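PDB 5NTD: leucyl aminopeptidase from Trypanosoma brucei brucei, which probably removes leucine and other amino acids from the N-termini of peptides as a metal-dependent M17 aminopeptidase, here inhibited by bestatin. Local coordinates for residues 205-217 and 310-324. Numbering follows the deposited sequence.
Sequences STQLCQRLVDAPP and KHDMGGAAAVFCGFL. With MN (manganese (II) ion), chain B; BES (2-(3-amino-2-hydroxy-4-phenyl-butyrylamino)-4-methyl-pentanoic acid), chain C.
Two torsions set the ends of this contact: chi1 of -66° on C321 swings SG beside its own backbone N and in among S205, L208, C209 and L212, while chi1 of 71° on K310 launches an otherwise extended chain toward the end of helix 205-214. The C321 thiol is a knob in a hole, SG lying 3.5 Å from C209 N. Along the nearly antiparallel helices (154°, axes 9.0 Å apart), small residues keep the backbones close, and C209 SG rests 3.8 Å from A317 CB. V213 splits its branches: CG1 meets H311 CD2 obliquely at 3.4 Å, and CG2 lies over G314 CA and A317 CB. M313, at the N-cap position of helix 314-324, brings CE to 3.8 Å from L212 CB. Near S205, at the other end of the contact, L208 CD2 touches L324 CD1 at 3.6 Å, the two side chains crossing at about a right angle.

K310 NZ donates to D214 O at 2.7 Å, tilted slightly from the carbonyl plane of D214, with the P217 ring crossing K310 CB. A water, in plane at the edge of the H311 ring, joins NZ, D214 OD1 and H311 NE2; D214 OD2 is hydrogen-bonded to H163, and H457 of the second subunit packs on D214 and K310. D312, directly after H311, binds one manganese ion through OD2 at 1.9 Å, alongside K289, D294, E373 and bestatin. The apolar helix packing and the lysine bond thus tie the buried C-terminal end of helix 205-214 to the turn that carries a metal ligand, and the lysine's positive charge would be expected to complement that end's carbonyls.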
loop_
_atom_site.group_PDB
_atom_site.type_symbol
_atom_site.label_atom_id
_atom_site.label_comp_id
_atom_site.label_asym_id
_atom_site.label_seq_id
_atom_site.Cartn_x
_atom_site.Cartn_y
_atom_site.Cartn_z
ATOM N N SER G 205 -38.961 18.700 -0.559
ATOM C CA SER G 205 -38.011 18.282 0.481
ATOM C C SER G 205 -36.953 17.304 -0.071
ATOM O O SER G 205 -35.791 17.382 0.280
ATOM C CB SER G 205 -38.718 17.679 1.668
ATOM O OG SER G 205 -39.103 18.706 2.581
ATOM N N THR G 206 -37.371 16.387 -0.936
ATOM C CA THR G 206 -36.430 15.490 -1.604
ATOM C C THR G 206 -35.362 16.294 -2.383
ATOM O O THR G 206 -34.174 16.012 -2.308
ATOM C CB THR G 206 -37.138 14.574 -2.586
ATOM O OG1 THR G 206 -38.040 13.742 -1.862
ATOM C CG2 THR G 206 -36.138 13.669 -3.344
ATOM N N GLN G 207 -35.831 17.318 -3.093
ATOM C CA GLN G 207 -34.977 18.146 -3.955
ATOM C C GLN G 207 -34.129 19.149 -3.195
ATOM O O GLN G 207 -32.991 19.405 -3.563
ATOM C CB GLN G 207 -35.776 18.853 -5.010
ATOM C CG GLN G 207 -36.347 17.867 -6.015
ATOM C CD GLN G 207 -37.195 18.533 -7.080
ATOM O OE1 GLN G 207 -37.698 19.650 -6.885
ATOM N NE2 GLN G 207 -37.382 17.844 -8.186
ATOM N N LEU G 208 -34.664 19.693 -2.119
ATOM C CA LEU G 208 -33.849 20.560 -1.237
ATOM C C LEU G 208 -32.720 19.726 -0.613
ATOM O O LEU G 208 -31.594 20.165 -0.529
ATOM C CB LEU G 208 -34.690 21.200 -0.140
ATOM C CG LEU G 208 -33.922 22.039 0.861
ATOM C CD1 LEU G 208 -33.165 23.159 0.175
ATOM C CD2 LEU G 208 -34.877 22.634 1.890
ATOM N N CYS G 209 -33.076 18.542 -0.152
ATOM C CA CYS G 209 -32.121 17.601 0.443
ATOM C C CYS G 209 -31.025 17.286 -0.571
ATOM O O CYS G 209 -29.832 17.401 -0.291
ATOM C CB CYS G 209 -32.819 16.344 0.876
ATOM S SG CYS G 209 -31.745 15.152 1.725
ATOM N N GLN G 210 -31.462 16.997 -1.785
ATOM C CA GLN G 210 -30.543 16.775 -2.916
ATOM C C GLN G 210 -29.615 17.958 -3.137
ATOM O O GLN G 210 -28.394 17.810 -3.330
ATOM C CB GLN G 210 -31.318 16.483 -4.178
ATOM C CG GLN G 210 -30.477 15.940 -5.300
ATOM C CD GLN G 210 -31.205 16.013 -6.637
ATOM O OE1 GLN G 210 -31.556 14.998 -7.219
ATOM N NE2 GLN G 210 -31.394 17.227 -7.140
ATOM N N ARG G 211 -30.185 19.144 -3.061
ATOM C CA ARG G 211 -29.434 20.394 -3.313
ATOM C C ARG G 211 -28.339 20.562 -2.287
ATOM O O ARG G 211 -27.193 20.880 -2.613
ATOM C CB ARG G 211 -30.380 21.591 -3.279
ATOM C CG ARG G 211 -29.725 22.901 -3.703
ATOM C CD ARG G 211 -30.726 24.062 -3.779
ATOM N NE ARG G 211 -30.028 25.267 -4.179
ATOM C CZ ARG G 211 -29.602 25.517 -5.420
ATOM N NH1 ARG G 211 -29.866 24.686 -6.423
ATOM N NH2 ARG G 211 -28.880 26.622 -5.651
ATOM N N LEU G 212 -28.707 20.384 -1.034
ATOM C CA LEU G 212 -27.778 20.586 0.087
ATOM C C LEU G 212 -26.600 19.576 -0.001
ATOM O O LEU G 212 -25.449 19.916 0.232
ATOM C CB LEU G 212 -28.483 20.461 1.424
ATOM C CG LEU G 212 -29.565 21.524 1.719
ATOM C CD1 LEU G 212 -30.384 21.102 2.895
ATOM C CD2 LEU G 212 -28.954 22.892 1.980
ATOM N N VAL G 213 -26.938 18.348 -0.349
ATOM C CA VAL G 213 -25.959 17.263 -0.417
ATOM C C VAL G 213 -25.015 17.439 -1.622
ATOM O O VAL G 213 -23.800 17.377 -1.487
ATOM C CB VAL G 213 -26.654 15.894 -0.411
ATOM C CG1 VAL G 213 -25.636 14.770 -0.567
ATOM C CG2 VAL G 213 -27.384 15.720 0.899
ATOM N N ASP G 214 -25.601 17.731 -2.770
ATOM C CA ASP G 214 -24.847 18.035 -4.026
ATOM C C ASP G 214 -23.892 19.214 -3.851
ATOM O O ASP G 214 -22.823 19.254 -4.406
ATOM C CB ASP G 214 -25.779 18.401 -5.187
ATOM C CG ASP G 214 -26.288 17.192 -5.959
ATOM O OD1 ASP G 214 -25.652 16.119 -5.921
ATOM O OD2 ASP G 214 -27.369 17.322 -6.553
ATOM N N ALA G 215 -24.321 20.205 -3.087
ATOM C CA ALA G 215 -23.587 21.464 -2.986
ATOM C C ALA G 215 -22.200 21.176 -2.464
ATOM O O ALA G 215 -22.040 20.445 -1.485
ATOM C CB ALA G 215 -24.306 22.454 -2.081
ATOM N N PRO G 216 -21.185 21.789 -3.074
ATOM C CA PRO G 216 -19.837 21.609 -2.562
ATOM C C PRO G 216 -19.629 22.376 -1.280
ATOM O O PRO G 216 -20.382 23.280 -0.973
ATOM C CB PRO G 216 -18.979 22.185 -3.668
ATOM C CG PRO G 216 -19.815 23.271 -4.245
ATOM C CD PRO G 216 -21.214 22.723 -4.203
ATOM N N PRO G 217 -18.607 21.999 -0.494
ATOM C CA PRO G 217 -18.478 22.580 0.840
ATOM C C PRO G 217 -18.065 24.024 0.807
ATOM O O PRO G 217 -18.120 24.678 1.819
ATOM C CB PRO G 217 -17.395 21.715 1.499
ATOM C CG PRO G 217 -17.287 20.491 0.671
ATOM C CD PRO G 217 -17.637 20.917 -0.713
ATOM N N LYS G 310 -18.306 15.753 0.655
ATOM C CA LYS G 310 -19.329 16.837 0.709
ATOM C C LYS G 310 -20.713 16.231 0.995
ATOM O O LYS G 310 -21.603 16.932 1.485
ATOM C CB LYS G 310 -19.401 17.656 -0.570
ATOM C CG LYS G 310 -20.010 16.907 -1.740
ATOM C CD LYS G 310 -20.106 17.728 -3.019
ATOM C CE LYS G 310 -20.586 16.835 -4.157
ATOM N NZ LYS G 310 -20.942 17.558 -5.395
ATOM N N HIS G 311 -20.861 14.932 0.708
ATOM C CA HIS G 311 -22.071 14.183 1.034
ATOM C C HIS G 311 -22.208 13.832 2.523
ATOM O O HIS G 311 -23.247 13.299 2.936
ATOM C CB HIS G 311 -22.187 12.891 0.244
ATOM C CG HIS G 311 -22.250 13.077 -1.235
ATOM N ND1 HIS G 311 -21.952 12.064 -2.106
ATOM C CD2 HIS G 311 -22.570 14.142 -2.009
ATOM C CE1 HIS G 311 -22.067 12.494 -3.353
ATOM N NE2 HIS G 311 -22.435 13.754 -3.320
ATOM N N ASP G 312 -21.206 14.181 3.324
ATOM C CA ASP G 312 -21.136 13.706 4.717
ATOM C C ASP G 312 -22.091 14.461 5.645
ATOM O O ASP G 312 -22.161 14.199 6.850
ATOM C CB ASP G 312 -19.697 13.743 5.271
ATOM C CG ASP G 312 -19.413 12.622 6.213
ATOM O OD1 ASP G 312 -20.068 11.548 6.083
ATOM O OD2 ASP G 312 -18.503 12.696 7.121
ATOM N N MET G 313 -22.807 15.411 5.070
ATOM C CA MET G 313 -23.916 16.104 5.777
ATOM C C MET G 313 -25.297 15.563 5.343
ATOM O O MET G 313 -26.331 16.125 5.650
ATOM C CB MET G 313 -23.815 17.629 5.694
ATOM C CG MET G 313 -23.410 18.205 4.360
ATOM S SD MET G 313 -24.399 17.583 3.012
ATOM C CE MET G 313 -25.953 18.404 3.402
ATOM N N GLY G 314 -25.285 14.444 4.635
ATOM C CA GLY G 314 -26.511 13.847 4.090
ATOM C C GLY G 314 -27.544 13.462 5.129
ATOM O O GLY G 314 -28.730 13.532 4.889
ATOM N N GLY G 315 -27.078 13.068 6.295
ATOM C CA GLY G 315 -27.968 12.749 7.433
ATOM C C GLY G 315 -28.612 13.998 8.008
ATOM O O GLY G 315 -29.784 14.001 8.370
ATOM N N ALA G 316 -27.840 15.062 8.097
ATOM C CA ALA G 316 -28.377 16.363 8.576
ATOM C C ALA G 316 -29.415 16.924 7.593
ATOM O O ALA G 316 -30.439 17.446 7.984
ATOM C CB ALA G 316 -27.272 17.371 8.802
ATOM N N ALA G 317 -29.108 16.819 6.326
ATOM C CA ALA G 317 -30.026 17.254 5.295
ATOM C C ALA G 317 -31.312 16.439 5.350
ATOM O O ALA G 317 -32.405 16.987 5.199
ATOM C CB ALA G 317 -29.413 17.149 3.907
ATOM N N ALA G 318 -31.172 15.144 5.558
ATOM C CA ALA G 318 -32.319 14.262 5.605
ATOM C C ALA G 318 -33.290 14.644 6.752
ATOM O O ALA G 318 -34.474 14.812 6.539
ATOM C CB ALA G 318 -31.894 12.818 5.757
ATOM N N VAL G 319 -32.756 14.767 7.958
ATOM C CA VAL G 319 -33.579 15.131 9.107
ATOM C C VAL G 319 -34.114 16.561 8.981
ATOM O O VAL G 319 -35.251 16.845 9.338
ATOM C CB VAL G 319 -32.885 14.947 10.462
ATOM C CG1 VAL G 319 -32.533 13.481 10.663
ATOM C CG2 VAL G 319 -31.664 15.828 10.632
ATOM N N PHE G 320 -33.293 17.444 8.466
ATOM C CA PHE G 320 -33.717 18.830 8.254
ATOM C C PHE G 320 -34.934 18.884 7.349
ATOM O O PHE G 320 -35.920 19.531 7.638
ATOM C CB PHE G 320 -32.601 19.672 7.654
ATOM C CG PHE G 320 -32.992 21.091 7.386
ATOM C CD1 PHE G 320 -33.462 21.898 8.410
ATOM C CD2 PHE G 320 -32.879 21.643 6.106
ATOM C CE1 PHE G 320 -33.804 23.228 8.172
ATOM C CE2 PHE G 320 -33.225 22.965 5.860
ATOM C CZ PHE G 320 -33.698 23.758 6.901
ATOM N N CYS G 321 -34.848 18.205 6.214
ATOM C CA CYS G 321 -35.909 18.280 5.205
ATOM C C CYS G 321 -37.153 17.494 5.636
ATOM O O CYS G 321 -38.273 17.870 5.311
ATOM C CB CYS G 321 -35.404 17.863 3.853
ATOM S SG CYS G 321 -34.160 19.011 3.178
ATOM N N GLY G 322 -36.955 16.402 6.331
ATOM C CA GLY G 322 -38.078 15.625 6.898
ATOM C C GLY G 322 -38.844 16.479 7.902
ATOM O O GLY G 322 -40.065 16.483 7.960
ATOM N N PHE G 323 -38.075 17.210 8.700
ATOM C CA PHE G 323 -38.611 18.216 9.621
ATOM C C PHE G 323 -39.431 19.260 8.851
ATOM O O PHE G 323 -40.537 19.602 9.250
ATOM C CB PHE G 323 -37.507 18.878 10.388
ATOM C CG PHE G 323 -37.972 19.927 11.351
ATOM C CD1 PHE G 323 -38.250 19.607 12.662
ATOM C CD2 PHE G 323 -38.023 21.253 10.972
ATOM C CE1 PHE G 323 -38.595 20.590 13.584
ATOM C CE2 PHE G 323 -38.374 22.246 11.878
ATOM C CZ PHE G 323 -38.658 21.913 13.186
ATOM N N LEU G 324 -38.866 19.801 7.782
ATOM C CA LEU G 324 -39.570 20.842 6.980
ATOM C C LEU G 324 -40.886 20.309 6.447
ATOM O O LEU G 324 -41.909 20.996 6.498
ATOM C CB LEU G 324 -38.752 21.351 5.811
ATOM C CG LEU G 324 -37.532 22.201 6.175
ATOM C CD1 LEU G 324 -36.866 22.675 4.889
ATOM C CD2 LEU G 324 -37.896 23.383 7.068
HETATM MN MN MN B . -17.687 11.259 8.133
HETATM N N2 BES C . -18.128 9.927 6.676
HETATM C C1 BES C . -17.375 8.676 6.738
HETATM C C6 BES C . -18.200 7.440 6.301
HETATM C C7 BES C . -18.321 7.166 4.828
HETATM C C8 BES C . -19.294 7.796 4.064
HETATM C C12 BES C . -17.499 6.232 4.211
HETATM C C9 BES C . -19.413 7.533 2.702
HETATM C C11 BES C . -17.614 5.968 2.837
HETATM C C10 BES C . -18.565 6.623 2.078
HETATM C C2 BES C . -16.870 8.545 8.191
HETATM O O2 BES C . -16.641 9.822 8.863
HETATM C C3 BES C . -15.557 7.821 8.156
HETATM O O3 BES C . -14.566 8.575 8.011
HETATM N N1 BES C . -15.660 6.495 8.337
HETATM C C4 BES C . -14.567 5.568 8.355
HETATM C C13 BES C . -14.036 5.346 9.767
HETATM C C14 BES C . -12.659 4.688 9.837
HETATM C C15 BES C . -11.579 5.230 8.909
HETATM C C16 BES C . -12.112 4.820 11.238
HETATM C C5 BES C . -14.989 4.237 7.834
HETATM O O1 BES C . -14.201 3.640 7.101
HETATM O O4 BES C . -16.086 3.767 8.151
HETATM O O HOH W 1 -23.003 15.243 -5.812
HETATM O O HOH W 2 -22.919 19.006 0.549
#